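Long-range contacts in arginase, mitochondrial (Medicago truncatula, PDB 6VSS), which hydrolyses L-arginine to urea and L-ornithine at a pair of manganese ions and also forms putrescine from agmatine: residues A62-G68 and P150-L156; H78-A84 and E312-R317; H160-F164 and P203-I207; V178-H182 and L255-E259. One frame throughout, in Å; residues are numbered along the deposited sequence.

Overall arrangement
Contacts 1 and 4 both reach the central parallel sheet, with centres 18 Å apart and nearest atoms about 10 Å apart, whereas contacts 2 and 3 lie around the manganese site. Contact 3 supplies the metal ligand His160, and contact 2 places Glu312 about 5 Å from a manganese ion, side chain to metal. These two contacts meet where Glu312 OE1 lies 2.8 Å from His160 N, a probable hydrogen bond. Contact 1 touches contact 3 through Val155 CG1 and Ile162 CD1, 3.7 Å apart. Contact 4 meets contact 3 where His182 NE2 lies 3.4 Å from His160 CE1. Contacts 2 and 4 are the most distant pair, with centres 28 Å apart.

Contact 1 (A62-G68 and P150-L156); sequences ATSSLLG and PLRPLVL
Thr63 O accepts the N-H of Arg152 at 2.7 Å, the shortest of six backbone hydrogen bonds that join 62-68 to 150-156. The same oxygen takes Ser65 OG at 2.8 Å, and the two donors grip it from opposite faces of its carbonyl plane. Ser65 OG reaches it by lying beside its own backbone N (chi1 -51°), a turn that also brings the hydroxyl within 3.4 Å of Leu151 CB. The bonding then alternates regularly between the strands, from Ser65 N to Arg152 O through to Leu156 N and Leu67 O. Arg152 runs out extended, passing Ala62 CB with its NE at 3.4 Å, and its NH1 forms a salt bridge to Asp304. On the face of the sheet that carries Arg152, Leu66 and Leu154 lie side by side and point the same way, with Leu66 CD2 4.0 Å from Leu154 CB; Leu66 CD1 comes to 4.3 Å from Leu156 CD1. Helices 84-92 and 323-339 pack on these leucines. On the other face Leu67 CD2 sits 4.4 Å from Val155 CG2. Strands 63-69 and 151-157 are thus parallel neighbours in the twisted central sheet of the arginase alpha/beta fold.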
# COMPACT_ATOMS: atom_id res chain seq x y z
N ALA B 62 10.84 -41.02 -4.60
CA ALA B 62 11.31 -39.83 -3.86
C ALA B 62 10.14 -38.90 -3.56
O ALA B 62 9.19 -38.79 -4.41
CB ALA B 62 12.41 -39.10 -4.61
N THR B 63 10.21 -38.27 -2.38
CA THR B 63 9.23 -37.27 -1.91
C THR B 63 9.93 -36.00 -1.42
O THR B 63 10.72 -36.03 -0.44
CB THR B 63 8.26 -37.93 -0.92
OG1 THR B 63 7.48 -38.89 -1.65
CG2 THR B 63 7.36 -36.91 -0.24
N SER B 64 9.61 -34.90 -2.09
CA SER B 64 10.06 -33.54 -1.71
C SER B 64 9.44 -33.23 -0.33
O SER B 64 8.19 -33.28 -0.19
CB SER B 64 9.70 -32.50 -2.79
OG SER B 64 10.35 -32.74 -4.02
N SER B 65 10.29 -32.94 0.64
CA SER B 65 9.99 -32.81 2.08
C SER B 65 10.47 -31.45 2.59
O SER B 65 11.71 -31.15 2.50
CB SER B 65 10.62 -33.96 2.80
OG SER B 65 10.22 -35.13 2.12
N LEU B 66 9.51 -30.59 2.97
CA LEU B 66 9.80 -29.20 3.34
C LEU B 66 10.45 -29.21 4.71
O LEU B 66 9.84 -29.66 5.67
CB LEU B 66 8.51 -28.38 3.32
CG LEU B 66 7.74 -28.48 2.01
CD1 LEU B 66 6.63 -27.43 1.92
CD2 LEU B 66 8.68 -28.33 0.87
N LEU B 67 11.64 -28.65 4.79
CA LEU B 67 12.33 -28.28 6.05
C LEU B 67 12.57 -26.77 6.04
O LEU B 67 13.31 -26.29 5.15
CB LEU B 67 13.62 -29.11 6.15
CG LEU B 67 14.43 -28.93 7.42
CD1 LEU B 67 13.82 -29.73 8.56
CD2 LEU B 67 15.88 -29.32 7.20
N GLY B 68 11.87 -26.05 6.92
CA GLY B 68 12.06 -24.64 7.22
C GLY B 68 13.33 -24.40 8.03
O GLY B 68 13.61 -25.16 9.01
N PRO B 150 11.65 -42.41 1.38
CA PRO B 150 12.13 -41.80 0.15
C PRO B 150 12.16 -40.26 0.23
O PRO B 150 12.16 -39.64 -0.80
CB PRO B 150 11.04 -42.23 -0.83
CG PRO B 150 9.77 -42.19 -0.01
CD PRO B 150 10.19 -42.46 1.42
N LEU B 151 12.14 -39.71 1.45
CA LEU B 151 12.10 -38.23 1.63
C LEU B 151 13.38 -37.63 1.05
O LEU B 151 14.48 -38.19 1.29
CB LEU B 151 12.01 -37.86 3.10
CG LEU B 151 10.84 -38.45 3.89
CD1 LEU B 151 10.75 -37.75 5.23
CD2 LEU B 151 9.54 -38.34 3.11
N ARG B 152 13.23 -36.48 0.40
CA ARG B 152 14.34 -35.66 -0.13
C ARG B 152 14.10 -34.20 0.34
O ARG B 152 12.99 -33.70 0.18
CB ARG B 152 14.51 -35.82 -1.63
CG ARG B 152 15.03 -37.19 -2.05
CD ARG B 152 15.48 -37.20 -3.50
NE ARG B 152 15.71 -38.56 -3.92
CZ ARG B 152 16.40 -38.96 -4.96
NH1 ARG B 152 16.98 -38.10 -5.77
NH2 ARG B 152 16.51 -40.25 -5.21
N PRO B 153 15.13 -33.55 0.90
CA PRO B 153 15.00 -32.24 1.52
C PRO B 153 14.82 -31.09 0.52
O PRO B 153 15.70 -30.87 -0.32
CB PRO B 153 16.33 -32.08 2.26
CG PRO B 153 17.26 -32.84 1.40
CD PRO B 153 16.47 -34.10 1.09
N LEU B 154 13.66 -30.45 0.60
CA LEU B 154 13.37 -29.16 -0.07
C LEU B 154 13.33 -28.10 1.06
O LEU B 154 12.39 -28.03 1.82
CB LEU B 154 12.10 -29.29 -0.92
CG LEU B 154 11.96 -28.26 -2.05
CD1 LEU B 154 10.75 -28.55 -2.96
CD2 LEU B 154 11.81 -26.86 -1.42
N VAL B 155 14.45 -27.41 1.25
CA VAL B 155 14.63 -26.45 2.35
C VAL B 155 13.93 -25.12 2.03
O VAL B 155 14.11 -24.57 0.90
CB VAL B 155 16.11 -26.32 2.69
CG1 VAL B 155 16.37 -25.21 3.70
CG2 VAL B 155 16.66 -27.67 3.19
N LEU B 156 13.18 -24.58 2.99
CA LEU B 156 12.63 -23.20 2.86
C LEU B 156 13.42 -22.26 3.76
O LEU B 156 13.50 -22.55 5.01
CB LEU B 156 11.18 -23.17 3.28
CG LEU B 156 10.30 -24.18 2.59
CD1 LEU B 156 8.93 -24.05 3.20
CD2 LEU B 156 10.28 -23.96 1.09

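Contact 2 (H78-A84 and E312-R317); sequences HEGSAFA and EYNPQR
Two loops that follow the C-terminal ends of parallel strands, where the arginase fold builds its active site, meet as His78 and Gly80 pack against Asn314, Gln316 and Arg317. His78 CG stands anti to the backbone N (chi1 -164°), which carries the ring to these three side chains. Gly80 N donates to His78 ND1 at 3.0 Å, in the ring plane, which helps to set the turn of the imidazole. Arg317 CD lies over one face of that ring, 4.2 Å from its centroid in a CH-pi contact, while Arg317 NE bonds to Val281 O. At the imidazole edge Gln316 OE1 stands 3.3 Å from His78 CE1; the same oxygen meets the edge of Phe83 at CE2, 3.4 Å away, the amide nearly perpendicular to that ring (87°). With an alanine in place of His78, Gly80 N would probably lose its acceptor and Arg317 CD the ring face it rests on. Asn314 OD1 presses to 3.2 Å from Gly80 CA, a spot where any CB would clash. Asn314 ND2 bonds to Ser282 OG. Deeper in, Tyr313 O is buried with no hydrogen-bond donor and receives Ser81 CA at 3.0 Å in a CA-H...O contact. Pro315 CG packs 3.9 Å from Phe83 CB. A water 2.6 Å from Glu312 OE2 leads towards His78 O. With Glu312, an inferred substrate-binding residue, beside the metal ligand His160, the paired loops help wall the binuclear manganese centre of arginases.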
# COMPACT_ATOMS: atom_id res chain seq x y z
N HIS B 78 18.49 -6.72 5.44
CA HIS B 78 17.15 -6.94 6.05
C HIS B 78 16.97 -8.42 6.42
O HIS B 78 17.23 -9.31 5.56
CB HIS B 78 16.08 -6.34 5.11
CG HIS B 78 14.78 -6.15 5.79
ND1 HIS B 78 14.09 -7.22 6.32
CD2 HIS B 78 14.06 -5.03 6.09
CE1 HIS B 78 12.98 -6.77 6.88
NE2 HIS B 78 12.94 -5.43 6.77
N GLU B 79 16.55 -8.70 7.65
CA GLU B 79 16.45 -10.08 8.19
C GLU B 79 15.05 -10.70 8.05
O GLU B 79 14.86 -11.77 8.57
CB GLU B 79 16.86 -10.04 9.66
CG GLU B 79 18.26 -9.49 9.89
CD GLU B 79 18.83 -9.61 11.29
OE1 GLU B 79 18.24 -10.25 12.13
OE2 GLU B 79 19.86 -9.02 11.52
N GLY B 80 14.13 -10.03 7.37
CA GLY B 80 12.74 -10.49 7.18
C GLY B 80 12.59 -11.89 6.60
O GLY B 80 11.54 -12.53 6.86
N SER B 81 13.53 -12.39 5.80
CA SER B 81 13.36 -13.77 5.25
C SER B 81 13.27 -14.78 6.41
O SER B 81 12.78 -15.85 6.16
CB SER B 81 14.42 -14.14 4.24
OG SER B 81 15.70 -14.21 4.88
N ALA B 82 13.61 -14.45 7.66
CA ALA B 82 13.43 -15.37 8.82
C ALA B 82 11.95 -15.77 8.96
O ALA B 82 11.68 -16.89 9.40
CB ALA B 82 13.98 -14.72 10.07
N PHE B 83 11.01 -14.96 8.45
CA PHE B 83 9.57 -15.17 8.67
C PHE B 83 9.00 -15.95 7.50
O PHE B 83 7.80 -16.27 7.52
CB PHE B 83 8.84 -13.83 8.86
CG PHE B 83 9.36 -13.02 10.03
CD1 PHE B 83 9.24 -13.49 11.32
CD2 PHE B 83 10.03 -11.83 9.84
CE1 PHE B 83 9.77 -12.77 12.39
CE2 PHE B 83 10.49 -11.08 10.91
CZ PHE B 83 10.39 -11.56 12.18
N ALA B 84 9.82 -16.22 6.48
CA ALA B 84 9.34 -16.78 5.20
C ALA B 84 8.70 -18.17 5.30
O ALA B 84 7.65 -18.41 4.67
CB ALA B 84 10.45 -16.71 4.19
N GLU B 312 15.32 -16.37 0.56
CA GLU B 312 15.37 -14.91 0.48
C GLU B 312 13.96 -14.37 0.14
O GLU B 312 13.84 -13.14 -0.01
CB GLU B 312 16.41 -14.47 -0.57
CG GLU B 312 17.87 -14.66 -0.17
CD GLU B 312 18.50 -13.72 0.84
OE1 GLU B 312 19.52 -14.15 1.49
OE2 GLU B 312 17.97 -12.62 1.05
N TYR B 313 12.87 -15.17 0.21
CA TYR B 313 11.52 -14.57 0.31
C TYR B 313 11.50 -13.78 1.64
O TYR B 313 11.83 -14.35 2.68
CB TYR B 313 10.35 -15.55 0.25
CG TYR B 313 9.03 -14.91 0.58
CD1 TYR B 313 8.67 -13.68 0.04
CD2 TYR B 313 8.11 -15.51 1.43
CE1 TYR B 313 7.45 -13.09 0.33
CE2 TYR B 313 6.91 -14.91 1.77
CZ TYR B 313 6.56 -13.71 1.20
OH TYR B 313 5.33 -13.13 1.47
N ASN B 314 11.12 -12.49 1.59
CA ASN B 314 11.01 -11.58 2.75
C ASN B 314 9.57 -11.07 2.80
O ASN B 314 9.21 -10.09 2.15
CB ASN B 314 12.05 -10.46 2.58
CG ASN B 314 12.13 -9.56 3.80
OD1 ASN B 314 11.18 -9.52 4.58
ND2 ASN B 314 13.25 -8.85 3.96
N PRO B 315 8.71 -11.68 3.63
CA PRO B 315 7.33 -11.24 3.72
C PRO B 315 7.13 -9.82 4.26
O PRO B 315 6.16 -9.21 3.95
CB PRO B 315 6.66 -12.25 4.67
CG PRO B 315 7.75 -13.10 5.24
CD PRO B 315 9.02 -12.82 4.49
N GLN B 316 8.09 -9.29 5.00
CA GLN B 316 8.07 -7.87 5.46
C GLN B 316 8.26 -6.93 4.29
O GLN B 316 8.03 -5.80 4.52
CB GLN B 316 9.19 -7.52 6.44
CG GLN B 316 9.01 -8.23 7.76
CD GLN B 316 10.00 -7.85 8.84
OE1 GLN B 316 11.07 -8.44 8.93
NE2 GLN B 316 9.60 -6.97 9.74
N ARG B 317 8.72 -7.37 3.13
CA ARG B 317 8.90 -6.43 2.01
C ARG B 317 7.95 -6.78 0.86
O ARG B 317 8.09 -6.21 -0.20
CB ARG B 317 10.36 -6.37 1.58
CG ARG B 317 11.30 -6.11 2.75
CD ARG B 317 12.40 -5.12 2.55
NE ARG B 317 12.92 -5.23 1.22
CZ ARG B 317 13.27 -4.20 0.47
NH1 ARG B 317 13.17 -2.97 0.93
NH2 ARG B 317 13.73 -4.42 -0.73
O HOH W 1 18.43 -11.23 3.22

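Contact 3 (H160-F164 and P203-I207); sequences HSISF and PFARI. With MN (manganese (II) ion), chain J.
His160 is held by a metal and an aromatic edge at once: its ND1 binds manganese at 2.2 Å while Phe204 turns the edge of its ring to the imidazole face. The planes of His160 and Phe204 stand at 85° with centroids 5.4 Å apart, an offset edge-to-face pair whose nearest atoms are Phe204 CE2 and His160 NE2, at 3.7 Å. Water, 2.1 Å from the manganese, and Asp184, Asp188 and Asp269 complete its ligands. His160 NE2 is hydrogen-bonded to Ser267 OG, so both ring nitrogens are engaged and the imidazole has little freedom to rotate. Beside it Pro203 CG rests 3.5 Å from His160 O. Phe164 carries the packing farther along: with CG anti to the backbone N (chi1 164°), its ring turns a face to Arg206 CB. That carbon sits 3.5 Å from the centroid, 17° off the normal, in a CH-pi contact. Beyond CB the Arg206 chain bends away to a salt bridge with Glu209 and to Tyr197 O and His191 O. Ile207 CG1 closes in at 3.8 Å from Phe164 CA. The 3-10 turn 160-162 and the first residues of the helix that follows thus pack against helix 203-209, with Phe204 stacked on His182 of strand 178-183, Ile207 touching Ala213 of strand 213-221 and Ser163 OG bonded to Asp309 of strand 305-311.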
# COMPACT_ATOMS: atom_id res chain seq x y z
N HIS B 160 20.26 -16.67 2.35
CA HIS B 160 20.92 -17.62 1.46
C HIS B 160 22.04 -18.35 2.22
O HIS B 160 22.46 -19.34 1.67
CB HIS B 160 21.34 -16.96 0.14
CG HIS B 160 21.23 -17.92 -0.99
ND1 HIS B 160 21.09 -17.54 -2.31
CD2 HIS B 160 21.31 -19.26 -1.00
CE1 HIS B 160 20.96 -18.63 -3.05
NE2 HIS B 160 21.12 -19.69 -2.28
N SER B 161 22.45 -17.92 3.41
CA SER B 161 23.57 -18.52 4.20
C SER B 161 23.33 -20.01 4.44
O SER B 161 24.34 -20.81 4.61
CB SER B 161 23.76 -17.81 5.52
OG SER B 161 22.59 -17.88 6.31
N ILE B 162 22.06 -20.39 4.47
CA ILE B 162 21.64 -21.75 4.86
C ILE B 162 22.09 -22.77 3.80
O ILE B 162 22.33 -23.95 4.14
CB ILE B 162 20.12 -21.78 5.13
CG1 ILE B 162 19.32 -21.58 3.85
CG2 ILE B 162 19.71 -20.79 6.21
CD1 ILE B 162 17.91 -21.89 4.04
N SER B 163 22.29 -22.37 2.56
CA SER B 163 22.59 -23.36 1.48
C SER B 163 23.93 -24.04 1.81
O SER B 163 24.06 -25.21 1.51
CB SER B 163 22.62 -22.72 0.13
OG SER B 163 21.34 -22.25 -0.28
N PHE B 164 24.86 -23.35 2.48
CA PHE B 164 26.17 -23.97 2.84
C PHE B 164 25.91 -25.21 3.69
O PHE B 164 26.19 -26.31 3.22
CB PHE B 164 27.16 -23.00 3.49
CG PHE B 164 28.29 -23.68 4.19
CD1 PHE B 164 29.10 -24.61 3.54
CD2 PHE B 164 28.61 -23.36 5.50
CE1 PHE B 164 30.18 -25.22 4.20
CE2 PHE B 164 29.70 -23.94 6.15
CZ PHE B 164 30.47 -24.89 5.50
N PRO B 203 27.78 -18.19 0.92
CA PRO B 203 27.46 -19.60 1.02
C PRO B 203 28.25 -20.38 -0.01
O PRO B 203 28.74 -21.42 0.31
CB PRO B 203 25.95 -19.70 0.79
CG PRO B 203 25.51 -18.33 0.29
CD PRO B 203 26.55 -17.36 0.79
N PHE B 204 28.34 -19.87 -1.23
CA PHE B 204 28.91 -20.69 -2.33
C PHE B 204 30.45 -20.66 -2.26
O PHE B 204 31.04 -21.57 -2.78
CB PHE B 204 28.32 -20.30 -3.67
CG PHE B 204 26.88 -20.70 -3.76
CD1 PHE B 204 26.53 -22.03 -3.94
CD2 PHE B 204 25.87 -19.78 -3.51
CE1 PHE B 204 25.19 -22.41 -3.98
CE2 PHE B 204 24.54 -20.17 -3.50
CZ PHE B 204 24.20 -21.47 -3.76
N ALA B 205 31.07 -19.65 -1.64
CA ALA B 205 32.53 -19.72 -1.34
C ALA B 205 32.75 -20.87 -0.35
O ALA B 205 33.61 -21.70 -0.62
CB ALA B 205 33.02 -18.39 -0.84
N ARG B 206 31.94 -20.96 0.71
CA ARG B 206 32.06 -22.06 1.70
C ARG B 206 31.93 -23.39 0.96
O ARG B 206 32.80 -24.30 1.12
CB ARG B 206 30.99 -21.89 2.79
CG ARG B 206 31.04 -20.55 3.52
CD ARG B 206 32.30 -20.33 4.34
NE ARG B 206 33.36 -19.63 3.62
CZ ARG B 206 33.46 -18.31 3.44
NH1 ARG B 206 32.55 -17.46 3.89
NH2 ARG B 206 34.49 -17.85 2.74
N ILE B 207 30.93 -23.50 0.10
CA ILE B 207 30.57 -24.80 -0.54
C ILE B 207 31.76 -25.18 -1.41
O ILE B 207 32.31 -26.25 -1.19
CB ILE B 207 29.24 -24.69 -1.32
CG1 ILE B 207 28.03 -24.68 -0.38
CG2 ILE B 207 29.13 -25.77 -2.36
CD1 ILE B 207 26.76 -24.10 -1.02
MN MN J . 21.66 -15.49 -2.85
O HOH W 2 22.15 -13.49 -2.96

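Contact 4 (V178-H182 and L255-E259); sequences VDILH and LKLGE
With CG beside its backbone N and anti to the carbonyl carbon (chi1 -70°), Asp179 presents its carboxylate to Gly258, and Leu181, whose CG is anti to the backbone N (chi1 171°), sends its CD1 to Leu255. The contact belongs to the alpha/beta fold of arginase: strand 178-183 of the central parallel sheet meets the loop that links helix 245-252 to its neighbouring strand 264-269. Gly258 N donates to Asp179 OD2 at 2.5 Å, with an N-H...O angle of 152°; the modelled length is shorter than usual, so its exact value is doubtful. The donor comes to the anti side of the oxygen and stands out of the carboxylate plane. The group has further partners, a salt bridge from OD2 to Arg214 NH2 and a hydrogen bond from Arg215 N to OD1, so both oxygens are satisfied although the residue is buried. Arg214 NH2 also bonds to Glu259 O and so joins strand 213-221 to the same loop. Gly258 adopts a positive phi as it turns past the carboxylate, a conformation easiest for a residue without a side chain. Were Asp179 an alanine, Gly258 N would probably be left without this acceptor and Arg214 without its carboxylate mate. Farther along the strand, towards Leu181, the contact is apolar. Leu257 CB approaches Asp179 CB at 4.0 Å, and Leu257 CD1 packs on Leu181 CB at 3.9 Å. Ile297 of helix 291-300 touches both Leu181 and Leu255, whose side chains cross at about a right angle with Leu181 CD1 4.0 Å from Leu255 CD1.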
# COMPACT_ATOMS: atom_id res chain seq x y z
N VAL B 178 28.13 -32.88 -5.50
CA VAL B 178 26.87 -32.74 -6.26
C VAL B 178 27.16 -31.67 -7.29
O VAL B 178 28.15 -30.93 -7.10
CB VAL B 178 25.68 -32.39 -5.32
CG1 VAL B 178 25.46 -33.47 -4.30
CG2 VAL B 178 25.86 -31.06 -4.61
N ASP B 179 26.35 -31.58 -8.34
CA ASP B 179 26.36 -30.39 -9.24
C ASP B 179 25.26 -29.49 -8.71
O ASP B 179 24.29 -30.04 -8.26
CB ASP B 179 26.14 -30.76 -10.71
CG ASP B 179 27.30 -31.49 -11.40
OD1 ASP B 179 28.46 -31.41 -10.92
OD2 ASP B 179 27.04 -32.11 -12.46
N ILE B 180 25.41 -28.17 -8.83
CA ILE B 180 24.40 -27.19 -8.35
C ILE B 180 23.93 -26.30 -9.49
O ILE B 180 24.72 -25.80 -10.27
CB ILE B 180 24.94 -26.36 -7.18
CG1 ILE B 180 25.40 -27.24 -6.01
CG2 ILE B 180 23.90 -25.30 -6.78
CD1 ILE B 180 25.96 -26.46 -4.89
N LEU B 181 22.63 -26.14 -9.54
CA LEU B 181 21.96 -25.14 -10.39
C LEU B 181 21.46 -24.11 -9.40
O LEU B 181 20.73 -24.52 -8.48
CB LEU B 181 20.78 -25.78 -11.12
CG LEU B 181 19.92 -24.76 -11.85
CD1 LEU B 181 20.75 -23.95 -12.83
CD2 LEU B 181 18.77 -25.50 -12.55
N HIS B 182 21.94 -22.88 -9.54
CA HIS B 182 21.77 -21.81 -8.54
C HIS B 182 21.17 -20.63 -9.28
O HIS B 182 21.84 -20.11 -10.20
CB HIS B 182 23.11 -21.56 -7.86
CG HIS B 182 23.22 -20.28 -7.10
ND1 HIS B 182 24.40 -19.55 -7.06
CD2 HIS B 182 22.34 -19.63 -6.30
CE1 HIS B 182 24.24 -18.52 -6.25
NE2 HIS B 182 22.97 -18.54 -5.80
N LEU B 255 20.15 -28.17 -19.85
CA LEU B 255 21.20 -28.54 -18.90
C LEU B 255 21.08 -30.01 -18.53
O LEU B 255 19.95 -30.51 -18.41
CB LEU B 255 21.04 -27.68 -17.65
CG LEU B 255 21.40 -26.22 -17.82
CD1 LEU B 255 20.96 -25.45 -16.58
CD2 LEU B 255 22.90 -26.09 -18.06
N LYS B 256 22.22 -30.65 -18.36
CA LYS B 256 22.29 -32.06 -17.92
C LYS B 256 23.34 -32.13 -16.82
O LYS B 256 24.53 -31.99 -17.10
CB LYS B 256 22.60 -32.96 -19.12
CG LYS B 256 21.74 -32.63 -20.33
CD LYS B 256 21.86 -33.51 -21.62
CE LYS B 256 21.08 -32.87 -22.74
NZ LYS B 256 20.82 -33.82 -23.85
N LEU B 257 22.88 -32.24 -15.58
CA LEU B 257 23.81 -32.03 -14.44
C LEU B 257 23.93 -33.34 -13.72
O LEU B 257 23.06 -34.17 -13.88
CB LEU B 257 23.30 -30.91 -13.51
CG LEU B 257 23.37 -29.47 -14.02
CD1 LEU B 257 23.02 -28.47 -12.90
CD2 LEU B 257 24.73 -29.09 -14.55
N GLY B 258 25.00 -33.49 -12.94
CA GLY B 258 25.12 -34.59 -11.98
C GLY B 258 25.75 -35.84 -12.61
O GLY B 258 26.00 -36.79 -11.86
N GLU B 259 26.01 -35.86 -13.91
CA GLU B 259 26.53 -37.11 -14.52
C GLU B 259 27.92 -37.39 -13.95
O GLU B 259 28.85 -36.58 -14.21
CB GLU B 259 26.42 -37.06 -16.05
CG GLU B 259 24.96 -37.09 -16.53
CD GLU B 259 24.71 -37.43 -18.00
OE1 GLU B 259 24.84 -38.64 -18.37
OE2 GLU B 259 24.38 -36.49 -18.78